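Local coordinates for lasso peptide isopeptidase AtxE2 (Asticcacaulis excentricus, PDB 5TXE), which hydrolyses the isopeptide bond of the lasso peptides astexin-2 and astexin-3, converting the threaded molecules into linear peptides, at residues Ile167-Asp172 with Gly239-Ala244; Ser472-Gln477 with Lys487-Asn492; Asp418-Pro423 with Asn452-Leu457. The protein carries 1 engineered substitution. One frame throughout, in Å; residues are numbered along the deposited sequence.

Interaction 1. Residues Ile167-Asp172 with Gly239-Ala244; sequences IEDAYD and GTRRAA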
ATOM      1  N   ILE A 167     -24.601 -11.558  11.761  1.00 34.79           N
ATOM      2  CA  ILE A 167     -23.831 -11.966  12.905  1.00 32.82           C
ATOM      3  C   ILE A 167     -23.237 -10.735  13.562  1.00 34.43           C
ATOM      4  O   ILE A 167     -22.554  -9.938  12.895  1.00 28.72           O
ATOM      5  CB  ILE A 167     -22.675 -12.928  12.478  1.00 35.04           C
ATOM      6  CG1 ILE A 167     -23.205 -14.103  11.650  1.00 37.92           C
ATOM      7  CG2 ILE A 167     -21.968 -13.482  13.702  1.00 35.93           C
ATOM      8  CD1 ILE A 167     -22.137 -15.058  11.164  1.00 34.94           C
ATOM      9  N   GLU A 168     -23.401 -10.655  14.881  1.00 34.79           N
ATOM     10  CA  GLU A 168     -22.748  -9.637  15.678  1.00 36.21           C
ATOM     11  C   GLU A 168     -22.286 -10.289  16.948  1.00 35.57           C
ATOM     12  O   GLU A 168     -22.954 -11.152  17.456  1.00 33.68           O
ATOM     13  CB  GLU A 168     -23.728  -8.531  16.057  1.00 40.44           C
ATOM     14  CG  GLU A 168     -23.059  -7.424  16.848  1.00 49.80           C
ATOM     15  CD  GLU A 168     -24.035  -6.342  17.319  1.00 57.24           C
ATOM     16  OE1 GLU A 168     -25.070  -6.127  16.660  1.00 46.46           O
ATOM     17  OE2 GLU A 168     -23.719  -5.688  18.347  1.00 68.19           O
ATOM     18  N   ASP A 169     -21.162  -9.866  17.494  1.00 33.70           N
ATOM     19  CA  ASP A 169     -20.823 -10.302  18.827  1.00 38.07           C
ATOM     20  C   ASP A 169     -20.171  -9.181  19.646  1.00 34.90           C
ATOM     21  O   ASP A 169     -20.024  -8.071  19.165  1.00 38.42           O
ATOM     22  CB  ASP A 169     -19.957 -11.548  18.688  1.00 43.06           C
ATOM     23  CG  ASP A 169     -20.254 -12.606  19.774  1.00 50.99           C
ATOM     24  OD1 ASP A 169     -20.379 -12.209  20.975  1.00 52.44           O
ATOM     25  OD2 ASP A 169     -20.312 -13.824  19.416  1.00 54.57           O
ATOM     26  N   ALA A 170     -19.785  -9.470  20.875  1.00 40.05           N
ATOM     27  CA  ALA A 170     -18.986  -8.521  21.687  1.00 40.90           C
ATOM     28  C   ALA A 170     -17.617  -8.154  21.075  1.00 42.81           C
ATOM     29  O   ALA A 170     -16.999  -7.167  21.465  1.00 44.97           O
ATOM     30  CB  ALA A 170     -18.758  -9.083  23.075  1.00 41.08           C
ATOM     31  N   TYR A 171     -17.172  -8.920  20.091  1.00 40.06           N
ATOM     32  CA  TYR A 171     -15.891  -8.686  19.442  1.00 36.29           C
ATOM     33  C   TYR A 171     -16.145  -8.472  17.977  1.00 32.63           C
ATOM     34  O   TYR A 171     -17.233  -8.875  17.431  1.00 31.61           O
ATOM     35  CB  TYR A 171     -14.965  -9.868  19.699  1.00 34.77           C
ATOM     36  CG  TYR A 171     -15.567 -11.219  19.424  1.00 34.98           C
ATOM     37  CD1 TYR A 171     -16.260 -11.926  20.417  1.00 38.46           C
ATOM     38  CD2 TYR A 171     -15.412 -11.809  18.207  1.00 38.35           C
ATOM     39  CE1 TYR A 171     -16.804 -13.180  20.174  1.00 37.19           C
ATOM     40  CE2 TYR A 171     -15.948 -13.059  17.943  1.00 42.10           C
ATOM     41  CZ  TYR A 171     -16.651 -13.734  18.932  1.00 39.20           C
ATOM     42  OH  TYR A 171     -17.144 -14.968  18.665  1.00 36.90           O
ATOM     43  N   ASP A 172     -15.188  -7.815  17.323  1.00 26.29           N
ATOM     44  CA  ASP A 172     -15.265  -7.690  15.874  1.00 28.31           C
ATOM     45  C   ASP A 172     -15.130  -9.071  15.204  1.00 28.93           C
ATOM     46  O   ASP A 172     -14.221  -9.856  15.570  1.00 25.60           O
ATOM     47  CB  ASP A 172     -14.157  -6.801  15.297  1.00 29.09           C
ATOM     48  CG  ASP A 172     -14.314  -5.326  15.675  1.00 36.24           C
ATOM     49  OD1 ASP A 172     -15.468  -4.792  15.863  1.00 31.28           O
ATOM     50  OD2 ASP A 172     -13.238  -4.706  15.719  1.00 36.48           O
ATOM     51  N   GLY A 239     -31.285 -19.328  13.921  1.00 56.22           N
ATOM     52  CA  GLY A 239     -30.619 -18.357  14.767  1.00 52.69           C
ATOM     53  C   GLY A 239     -29.775 -18.989  15.855  1.00 52.96           C
ATOM     54  O   GLY A 239     -29.338 -18.286  16.748  1.00 59.03           O
ATOM     55  N   THR A 240     -29.535 -20.302  15.819  1.00 51.85           N
ATOM     56  CA  THR A 240     -28.714 -20.924  16.869  1.00 56.22           C
ATOM     57  C   THR A 240     -27.253 -20.997  16.433  1.00 48.25           C
ATOM     58  O   THR A 240     -26.931 -21.056  15.250  1.00 44.43           O
ATOM     59  CB  THR A 240     -29.193 -22.343  17.296  1.00 57.94           C
ATOM     60  OG1 THR A 240     -29.300 -23.170  16.139  1.00 65.18           O
ATOM     61  CG2 THR A 240     -30.547 -22.283  17.988  1.00 61.65           C
ATOM     62  N   ARG A 241     -26.417 -20.986  17.449  1.00 45.68           N
ATOM     63  CA  ARG A 241     -24.989 -21.030  17.349  1.00 51.19           C
ATOM     64  C   ARG A 241     -24.483 -22.248  18.059  1.00 53.78           C
ATOM     65  O   ARG A 241     -24.988 -22.579  19.140  1.00 53.60           O
ATOM     66  CB  ARG A 241     -24.386 -19.856  18.106  1.00 52.05           C
ATOM     67  CG  ARG A 241     -24.298 -18.595  17.283  1.00 63.12           C
ATOM     68  CD  ARG A 241     -24.741 -17.345  18.027  1.00 72.49           C
ATOM     69  NE  ARG A 241     -24.610 -16.153  17.182  1.00 79.39           N
ATOM     70  CZ  ARG A 241     -24.396 -14.925  17.627  1.00 81.85           C
ATOM     71  NH1 ARG A 241     -24.245 -14.669  18.915  1.00 84.05           N
ATOM     72  NH2 ARG A 241     -24.319 -13.946  16.755  1.00 82.84           N
ATOM     73  N   ARG A 242     -23.403 -22.810  17.540  1.00 49.51           N
ATOM     74  CA  ARG A 242     -22.757 -23.961  18.174  1.00 53.94           C
ATOM     75  C   ARG A 242     -21.252 -23.891  17.929  1.00 52.41           C
ATOM     76  O   ARG A 242     -20.793 -23.126  17.077  1.00 45.62           O
ATOM     77  CB  ARG A 242     -23.323 -25.238  17.559  1.00 54.86           C
ATOM     78  CG  ARG A 242     -23.062 -25.357  16.055  1.00 54.88           C
ATOM     79  CD  ARG A 242     -23.299 -26.775  15.512  1.00 50.29           C
ATOM     80  NE  ARG A 242     -23.216 -26.877  14.045  1.00 48.78           N
ATOM     81  CZ  ARG A 242     -22.074 -27.050  13.368  1.00 50.46           C
ATOM     82  NH1 ARG A 242     -20.900 -27.124  14.010  1.00 54.79           N
ATOM     83  NH2 ARG A 242     -22.089 -27.115  12.053  1.00 48.20           N
ATOM     84  N   ALA A 243     -20.487 -24.699  18.648  1.00 50.15           N
ATOM     85  CA  ALA A 243     -19.054 -24.729  18.425  1.00 50.44           C
ATOM     86  C   ALA A 243     -18.805 -25.324  17.045  1.00 46.05           C
ATOM     87  O   ALA A 243     -19.627 -26.107  16.551  1.00 40.46           O
ATOM     88  CB  ALA A 243     -18.356 -25.562  19.464  1.00 54.75           C
ATOM     89  N   ALA A 244     -17.702 -24.911  16.413  1.00 41.43           N
ATOM     90  CA  ALA A 244     -17.308 -25.490  15.124  1.00 44.81           C
ATOM     91  C   ALA A 244     -16.646 -26.852  15.332  1.00 43.30           C
ATOM     92  O   ALA A 244     -16.078 -27.071  16.345  1.00 46.63           O
ATOM     93  CB  ALA A 244     -16.358 -24.547  14.418  1.00 43.27           C
TER
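R241 reaches across from its strand to segment 167-172, the end of strand 163-167 and the loop after it, and meets three consecutive residues with three different relations. The end of the guanidinium makes the one directed bond: NH2 donates to the backbone O of E168 at 3.2 Å, with an N-H...O angle of 156°. This oxygen sits near the edge of the guanidinium, while NH2 is tilted 31° out of the carbonyl plane, so the bond is skewed at the acceptor. D169 is disposed differently. Its side chain slides past that of R241 in the opposite direction, the two flat groups only 14° apart, and OD2 lies 4.1 Å from NH1 but well out of the guanidinium plane. The opposite charges probably attract across this distance, with no N-H aimed at the oxygen; OD2 has a weak bond to Y186 OH instead, and OD1 accepts from A170 N. I167 crosses R241 obliquely and sets its CG2 methyl 3.9 Å from NH2. The arginine bends at chi2 and is extended at chi3, which carries the charged group over to the loop, while the side chains of R241 and I167 both touch Y186. The carboxylate of E168 leads elsewhere, to a salt bridge with R152. Strands 163-167 and 240-243 are outermost in successive four-stranded antiparallel sheets, a seam between neighbouring blades consistent with the beta-propeller of prolyl oligopeptidase relatives.

Interaction 2. Residues Ser472-Gln477 with Lys487-Asn492; sequences SEASYQ and KAEYSN
The flat carboxylate of E489 is met by S472, whose OG donates to OE2 at 2.7 Å from the anti side, 23° out of the carboxylate plane. The same OE2 also accepts from Q485 NE2, one helical turn earlier, so two donors grip a single oxygen. S472 opens an ST motif leading into the 3-10 turn 474-476, and the contact ties this turn to the last turn of helix 482-490 in the hydrolase domain. Beside the polar bond the contact is aliphatic. A474 CB lies 3.7 Å from E489 CG. A488 CB stands further from A474 CB, at 4.4 Å, and F479 touches both alanines. Extended beyond CG (chi2 168°), the glutamate chain passes alongside A474 and delivers its carboxylate to the serine. With E489 shortened to an alanine, S472 OG and the Q485 amide would probably lose their shared acceptor, and a gap would open beside the A474 methyl. S472 OG stands between its backbone N and carbonyl carbon (chi1 65°), where it also accepts a bond from S475 N at 3.1 Å.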
ATOM      1  N   SER A 472      17.907  -3.025  -3.553  1.00 33.59           N
ATOM      2  CA  SER A 472      19.125  -2.731  -2.825  1.00 38.45           C
ATOM      3  C   SER A 472      20.238  -3.694  -3.283  1.00 40.80           C
ATOM      4  O   SER A 472      19.945  -4.771  -3.777  1.00 37.81           O
ATOM      5  CB  SER A 472      18.929  -2.914  -1.335  1.00 35.49           C
ATOM      6  OG  SER A 472      18.663  -4.268  -1.058  1.00 32.88           O
ATOM      7  N   GLU A 473      21.486  -3.306  -3.065  1.00 42.73           N
ATOM      8  CA  GLU A 473      22.642  -4.203  -3.295  1.00 49.50           C
ATOM      9  C   GLU A 473      22.494  -5.491  -2.474  1.00 49.02           C
ATOM     10  O   GLU A 473      22.742  -6.585  -2.969  1.00 48.64           O
ATOM     11  CB  GLU A 473      23.944  -3.481  -2.929  1.00 53.97           C
ATOM     12  CG  GLU A 473      24.182  -2.215  -3.784  1.00 60.50           C
ATOM     13  CD  GLU A 473      25.383  -1.346  -3.376  1.00 73.51           C
ATOM     14  OE1 GLU A 473      26.508  -1.892  -3.360  1.00 76.64           O
ATOM     15  OE2 GLU A 473      25.210  -0.115  -3.098  1.00 77.33           O
ATOM     16  N   ALA A 474      22.063  -5.347  -1.218  1.00 44.88           N
ATOM     17  CA  ALA A 474      21.891  -6.478  -0.311  1.00 44.49           C
ATOM     18  C   ALA A 474      20.902  -7.491  -0.845  1.00 47.58           C
ATOM     19  O   ALA A 474      21.004  -8.667  -0.545  1.00 44.88           O
ATOM     20  CB  ALA A 474      21.425  -6.010   1.058  1.00 43.03           C
ATOM     21  N   SER A 475      19.897  -7.039  -1.592  1.00 49.17           N
ATOM     22  CA  SER A 475      18.919  -7.971  -2.145  1.00 46.66           C
ATOM     23  C   SER A 475      19.543  -8.893  -3.221  1.00 51.59           C
ATOM     24  O   SER A 475      18.935  -9.893  -3.581  1.00 51.21           O
ATOM     25  CB  SER A 475      17.742  -7.215  -2.738  1.00 46.51           C
ATOM     26  OG  SER A 475      18.158  -6.526  -3.919  1.00 45.02           O
ATOM     27  N   TYR A 476      20.729  -8.541  -3.720  1.00 54.93           N
ATOM     28  CA  TYR A 476      21.505  -9.382  -4.644  1.00 64.22           C
ATOM     29  C   TYR A 476      22.508 -10.351  -3.964  1.00 69.21           C
ATOM     30  O   TYR A 476      23.266 -11.036  -4.660  1.00 72.12           O
ATOM     31  CB  TYR A 476      22.274  -8.491  -5.650  1.00 64.41           C
ATOM     32  CG  TYR A 476      21.354  -7.833  -6.646  1.00 71.32           C
ATOM     33  CD1 TYR A 476      20.824  -8.570  -7.691  1.00 71.61           C
ATOM     34  CD2 TYR A 476      20.980  -6.499  -6.522  1.00 64.75           C
ATOM     35  CE1 TYR A 476      19.964  -8.003  -8.592  1.00 72.37           C
ATOM     36  CE2 TYR A 476      20.128  -5.916  -7.430  1.00 67.53           C
ATOM     37  CZ  TYR A 476      19.617  -6.679  -8.459  1.00 71.54           C
ATOM     38  OH  TYR A 476      18.753  -6.150  -9.378  1.00 64.25           O
ATOM     39  N   GLN A 477      22.510 -10.419  -2.629  1.00 65.11           N
ATOM     40  CA  GLN A 477      23.475 -11.223  -1.882  1.00 58.40           C
ATOM     41  C   GLN A 477      22.722 -12.274  -1.069  1.00 61.18           C
ATOM     42  O   GLN A 477      21.491 -12.215  -0.943  1.00 63.02           O
ATOM     43  CB  GLN A 477      24.314 -10.311  -0.963  1.00 61.42           C
ATOM     44  CG  GLN A 477      25.181  -9.289  -1.715  1.00 66.96           C
ATOM     45  CD  GLN A 477      25.573  -8.019  -0.917  1.00 69.98           C
ATOM     46  OE1 GLN A 477      25.138  -7.786   0.218  1.00 61.97           O
ATOM     47  NE2 GLN A 477      26.406  -7.187  -1.536  1.00 71.29           N
ATOM     48  N   LYS A 487      19.457  -5.342   8.164  1.00 42.43           N
ATOM     49  CA  LYS A 487      20.589  -4.948   8.952  1.00 42.06           C
ATOM     50  C   LYS A 487      21.759  -4.570   8.062  1.00 40.19           C
ATOM     51  O   LYS A 487      22.391  -3.519   8.272  1.00 37.10           O
ATOM     52  CB  LYS A 487      20.955  -6.070   9.878  1.00 45.64           C
ATOM     53  CG  LYS A 487      21.951  -5.707  10.919  1.00 48.56           C
ATOM     54  CD  LYS A 487      22.120  -6.922  11.814  1.00 58.54           C
ATOM     55  CE  LYS A 487      23.460  -6.903  12.518  1.00 69.74           C
ATOM     56  NZ  LYS A 487      23.563  -5.691  13.365  1.00 74.15           N
ATOM     57  N   ALA A 488      22.006  -5.351   7.022  1.00 35.82           N
ATOM     58  CA  ALA A 488      23.018  -4.945   6.035  1.00 39.26           C
ATOM     59  C   ALA A 488      22.669  -3.640   5.275  1.00 37.17           C
ATOM     60  O   ALA A 488      23.549  -2.809   5.024  1.00 35.61           O
ATOM     61  CB  ALA A 488      23.255  -6.053   5.022  1.00 39.57           C
ATOM     62  N   GLU A 489      21.405  -3.448   4.908  1.00 34.61           N
ATOM     63  CA  GLU A 489      20.985  -2.196   4.199  1.00 37.66           C
ATOM     64  C   GLU A 489      21.149  -0.897   5.031  1.00 33.91           C
ATOM     65  O   GLU A 489      21.454   0.171   4.479  1.00 29.31           O
ATOM     66  CB  GLU A 489      19.534  -2.295   3.735  1.00 40.39           C
ATOM     67  CG  GLU A 489      19.319  -3.406   2.721  1.00 46.59           C
ATOM     68  CD  GLU A 489      17.858  -3.730   2.447  1.00 52.86           C
ATOM     69  OE1 GLU A 489      16.985  -3.436   3.288  1.00 57.96           O
ATOM     70  OE2 GLU A 489      17.591  -4.339   1.400  1.00 61.04           O
ATOM     71  N   TYR A 490      20.962  -1.012   6.346  1.00 31.12           N
ATOM     72  CA  TYR A 490      21.063   0.148   7.230  1.00 33.33           C
ATOM     73  C   TYR A 490      22.453   0.368   7.703  1.00 35.01           C
ATOM     74  O   TYR A 490      22.757   1.418   8.221  1.00 38.48           O
ATOM     75  CB  TYR A 490      20.124   0.020   8.434  1.00 34.52           C
ATOM     76  CG  TYR A 490      18.693   0.409   8.101  1.00 38.86           C
ATOM     77  CD1 TYR A 490      18.279   1.744   8.162  1.00 47.74           C
ATOM     78  CD2 TYR A 490      17.778  -0.528   7.693  1.00 39.09           C
ATOM     79  CE1 TYR A 490      16.977   2.120   7.855  1.00 47.12           C
ATOM     80  CE2 TYR A 490      16.475  -0.168   7.387  1.00 45.08           C
ATOM     81  CZ  TYR A 490      16.070   1.156   7.470  1.00 47.69           C
ATOM     82  OH  TYR A 490      14.774   1.496   7.152  1.00 50.10           O
ATOM     83  N   SER A 491      23.319  -0.621   7.546  1.00 38.04           N
ATOM     84  CA  SER A 491      24.674  -0.465   8.003  1.00 38.98           C
ATOM     85  C   SER A 491      25.270   0.715   7.286  1.00 39.07           C
ATOM     86  O   SER A 491      25.378   0.730   6.047  1.00 36.54           O
ATOM     87  CB  SER A 491      25.500  -1.707   7.687  1.00 39.95           C
ATOM     88  OG  SER A 491      26.844  -1.365   7.862  1.00 46.48           O
ATOM     89  N   ASN A 492      25.628   1.739   8.049  1.00 37.48           N
ATOM     90  CA  ASN A 492      26.210   2.960   7.460  1.00 39.03           C
ATOM     91  C   ASN A 492      25.291   3.641   6.448  1.00 35.54           C
ATOM     92  O   ASN A 492      25.748   4.359   5.530  1.00 31.87           O
ATOM     93  CB  ASN A 492      27.587   2.634   6.849  1.00 45.07           C
ATOM     94  CG  ASN A 492      28.607   2.304   7.924  1.00 51.65           C
ATOM     95  OD1 ASN A 492      28.828   3.096   8.835  1.00 51.82           O
ATOM     96  ND2 ASN A 492      29.155   1.089   7.876  1.00 51.80           N
TER

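Interaction 3. Residues Asp418-Pro423 with Asn452-Leu457; sequences DLVLPP and NPILPL
V420 meets I454 and L455 with its two methyl groups, one for each, where a strand of the alpha/beta-hydrolase sheet is covered by the start of helix 454-459. This helix lies in the connection between the parallel neighbours 431-436 and 463-467, a beta-alpha-beta crossover, and V420 belongs to the next strand over, 414-421, which runs antiparallel to 463-467.

The contacts between the segments are apolar. CG2 of V420 lies 3.8 Å from CG2 of I454, and CG1 of V420 lies 4.2 Å from CD2 of L455. In both pairs methyl meets methyl, and the side chains cross at about a right angle. The valine's rotation makes this division possible: with CG1 anti to the backbone N (chi1 -172°), its two branches part toward successive residues of the helix. All three side chains are buried. I454 also rests on V436 and V464, thus spanning the strands beneath the crossover, while V420 and L455 share a further neighbour in P400.

Polar interactions hold each segment to its own neighbours. V420 is backbone-bonded to V464 and L419 to E403, so successive residues of the strand pair with opposite neighbours in the sheet. D418 OD1 forms a salt bridge with R404, and OD2 is hydrogen-bonded to S440 OG. On the helix side, P453 occupies the N-cap position, and its O receives the first-turn bond from L457 N at 2.9 Å.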
ATOM      1  N   ASP A 418       8.525   6.914 -13.593  1.00 32.38           N
ATOM      2  CA  ASP A 418       7.645   7.552 -14.561  1.00 31.99           C
ATOM      3  C   ASP A 418       7.791   9.056 -14.515  1.00 32.89           C
ATOM      4  O   ASP A 418       7.850   9.625 -13.451  1.00 34.95           O
ATOM      5  CB  ASP A 418       6.195   7.114 -14.350  1.00 34.65           C
ATOM      6  CG  ASP A 418       5.949   5.628 -14.781  1.00 42.96           C
ATOM      7  OD1 ASP A 418       6.271   5.273 -15.960  1.00 46.27           O
ATOM      8  OD2 ASP A 418       5.465   4.803 -13.951  1.00 45.36           O
ATOM      9  N   LEU A 419       7.936   9.678 -15.689  1.00 31.16           N
ATOM     10  CA  LEU A 419       7.982  11.086 -15.855  1.00 30.76           C
ATOM     11  C   LEU A 419       6.597  11.523 -16.292  1.00 31.70           C
ATOM     12  O   LEU A 419       6.027  10.976 -17.223  1.00 29.35           O
ATOM     13  CB  LEU A 419       9.030  11.456 -16.870  1.00 34.11           C
ATOM     14  CG  LEU A 419       9.035  12.925 -17.270  1.00 37.65           C
ATOM     15  CD1 LEU A 419       9.408  13.799 -16.090  1.00 37.94           C
ATOM     16  CD2 LEU A 419       9.984  13.205 -18.447  1.00 36.47           C
ATOM     17  N   VAL A 420       6.054  12.530 -15.614  1.00 30.39           N
ATOM     18  CA  VAL A 420       4.752  13.055 -15.964  1.00 28.71           C
ATOM     19  C   VAL A 420       4.908  14.492 -16.319  1.00 28.23           C
ATOM     20  O   VAL A 420       5.538  15.241 -15.569  1.00 28.88           O
ATOM     21  CB  VAL A 420       3.815  12.937 -14.779  1.00 32.76           C
ATOM     22  CG1 VAL A 420       2.387  13.293 -15.156  1.00 32.31           C
ATOM     23  CG2 VAL A 420       3.892  11.524 -14.187  1.00 32.97           C
ATOM     24  N   LEU A 421       4.377  14.922 -17.461  1.00 28.91           N
ATOM     25  CA  LEU A 421       4.547  16.322 -17.885  1.00 31.50           C
ATOM     26  C   LEU A 421       3.224  17.013 -17.999  1.00 32.48           C
ATOM     27  O   LEU A 421       2.221  16.391 -18.282  1.00 34.05           O
ATOM     28  CB  LEU A 421       5.251  16.393 -19.232  1.00 36.54           C
ATOM     29  CG  LEU A 421       6.671  15.806 -19.171  1.00 40.49           C
ATOM     30  CD1 LEU A 421       7.265  15.540 -20.569  1.00 44.47           C
ATOM     31  CD2 LEU A 421       7.585  16.723 -18.408  1.00 43.93           C
ATOM     32  N   PRO A 422       3.212  18.322 -17.832  1.00 34.20           N
ATOM     33  CA  PRO A 422       1.954  19.030 -17.964  1.00 37.83           C
ATOM     34  C   PRO A 422       1.330  18.816 -19.319  1.00 44.46           C
ATOM     35  O   PRO A 422       2.058  18.677 -20.286  1.00 50.25           O
ATOM     36  CB  PRO A 422       2.349  20.485 -17.841  1.00 38.29           C
ATOM     37  CG  PRO A 422       3.685  20.481 -17.193  1.00 37.11           C
ATOM     38  CD  PRO A 422       4.354  19.209 -17.576  1.00 37.61           C
ATOM     39  N   PRO A 423      -0.011  18.772 -19.395  1.00 50.07           N
ATOM     40  CA  PRO A 423      -0.704  18.623 -20.698  1.00 59.60           C
ATOM     41  C   PRO A 423      -0.221  19.533 -21.881  1.00 57.47           C
ATOM     42  O   PRO A 423      -0.123  19.049 -23.005  1.00 58.17           O
ATOM     43  CB  PRO A 423      -2.176  18.904 -20.342  1.00 55.81           C
ATOM     44  CG  PRO A 423      -2.283  18.731 -18.855  1.00 51.72           C
ATOM     45  CD  PRO A 423      -0.944  19.103 -18.305  1.00 52.41           C
ATOM     46  N   ASN A 452       0.562  12.647  -2.272  1.00 24.13           N
ATOM     47  CA  ASN A 452       1.163  13.664  -3.122  1.00 27.00           C
ATOM     48  C   ASN A 452       0.624  13.539  -4.515  1.00 27.69           C
ATOM     49  O   ASN A 452       0.966  12.593  -5.215  1.00 29.52           O
ATOM     50  CB  ASN A 452       2.674  13.532  -3.104  1.00 27.80           C
ATOM     51  CG  ASN A 452       3.258  13.855  -1.721  1.00 25.78           C
ATOM     52  OD1 ASN A 452       3.405  15.014  -1.378  1.00 22.24           O
ATOM     53  ND2 ASN A 452       3.535  12.812  -0.915  1.00 26.38           N
ATOM     54  N   PRO A 453      -0.212  14.488  -4.932  1.00 26.25           N
ATOM     55  CA  PRO A 453      -1.122  14.270  -6.077  1.00 27.18           C
ATOM     56  C   PRO A 453      -0.462  14.474  -7.478  1.00 25.72           C
ATOM     57  O   PRO A 453      -0.164  15.608  -7.891  1.00 25.22           O
ATOM     58  CB  PRO A 453      -2.200  15.307  -5.829  1.00 24.48           C
ATOM     59  CG  PRO A 453      -1.492  16.403  -5.177  1.00 24.30           C
ATOM     60  CD  PRO A 453      -0.416  15.809  -4.332  1.00 26.15           C
ATOM     61  N   ILE A 454      -0.230  13.387  -8.180  1.00 22.80           N
ATOM     62  CA  ILE A 454       0.732  13.405  -9.262  1.00 23.25           C
ATOM     63  C   ILE A 454       0.163  14.151 -10.447  1.00 24.76           C
ATOM     64  O   ILE A 454       0.762  15.101 -10.937  1.00 27.44           O
ATOM     65  CB  ILE A 454       1.108  11.960  -9.626  1.00 25.63           C
ATOM     66  CG1 ILE A 454       2.022  11.435  -8.551  1.00 22.76           C
ATOM     67  CG2 ILE A 454       1.821  11.904 -10.990  1.00 24.65           C
ATOM     68  CD1 ILE A 454       2.164   9.947  -8.579  1.00 25.42           C
ATOM     69  N   LEU A 455      -1.024  13.768 -10.872  1.00 23.77           N
ATOM     70  CA  LEU A 455      -1.584  14.402 -12.050  1.00 26.49           C
ATOM     71  C   LEU A 455      -1.924  15.852 -11.784  1.00 27.39           C
ATOM     72  O   LEU A 455      -1.585  16.693 -12.585  1.00 26.80           O
ATOM     73  CB  LEU A 455      -2.784  13.576 -12.588  1.00 32.32           C
ATOM     74  CG  LEU A 455      -2.481  12.077 -12.921  1.00 34.99           C
ATOM     75  CD1 LEU A 455      -3.734  11.335 -13.438  1.00 33.31           C
ATOM     76  CD2 LEU A 455      -1.383  11.988 -13.967  1.00 32.65           C
ATOM     77  N   PRO A 456      -2.587  16.171 -10.630  1.00 27.17           N
ATOM     78  CA  PRO A 456      -2.771  17.569 -10.325  1.00 26.28           C
ATOM     79  C   PRO A 456      -1.496  18.393 -10.253  1.00 28.58           C
ATOM     80  O   PRO A 456      -1.496  19.542 -10.670  1.00 27.55           O
ATOM     81  CB  PRO A 456      -3.497  17.531  -8.999  1.00 30.84           C
ATOM     82  CG  PRO A 456      -4.225  16.224  -9.000  1.00 28.52           C
ATOM     83  CD  PRO A 456      -3.267  15.302  -9.651  1.00 28.16           C
ATOM     84  N   LEU A 457      -0.385  17.827  -9.775  1.00 28.72           N
ATOM     85  CA  LEU A 457       0.875  18.577  -9.799  1.00 28.43           C
ATOM     86  C   LEU A 457       1.312  18.894 -11.258  1.00 30.68           C
ATOM     87  O   LEU A 457       1.760  20.015 -11.576  1.00 30.41           O
ATOM     88  CB  LEU A 457       1.994  17.803  -9.107  1.00 28.03           C
ATOM     89  CG  LEU A 457       2.057  17.940  -7.588  1.00 29.15           C
ATOM     90  CD1 LEU A 457       2.937  16.904  -6.907  1.00 27.28           C
ATOM     91  CD2 LEU A 457       2.511  19.313  -7.209  1.00 29.44           C
TER

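Overall arrangement
The three contacts divide between two parts of the enzyme. Interaction 1 belongs to the antiparallel sheets consistent with a beta-propeller, about 49 Å between centres from interaction 3 and on the opposite side of the chain's centre; its nearest atoms stay about 30 Å from interaction 2 as well. Interactions 2 and 3 both lie in the hydrolase part, about 17 Å apart at their nearest atoms, and each lies in the neighbourhood of Y438, which stabilises the alkoxide intermediate, without touching it: the side chain of I454 lies about 10 Å from it and that of E489 about 11 Å. Segments 418-423 and 452-457 also bracket Y438 along the chain. The nucleophile position carries an engineered alanine, A527.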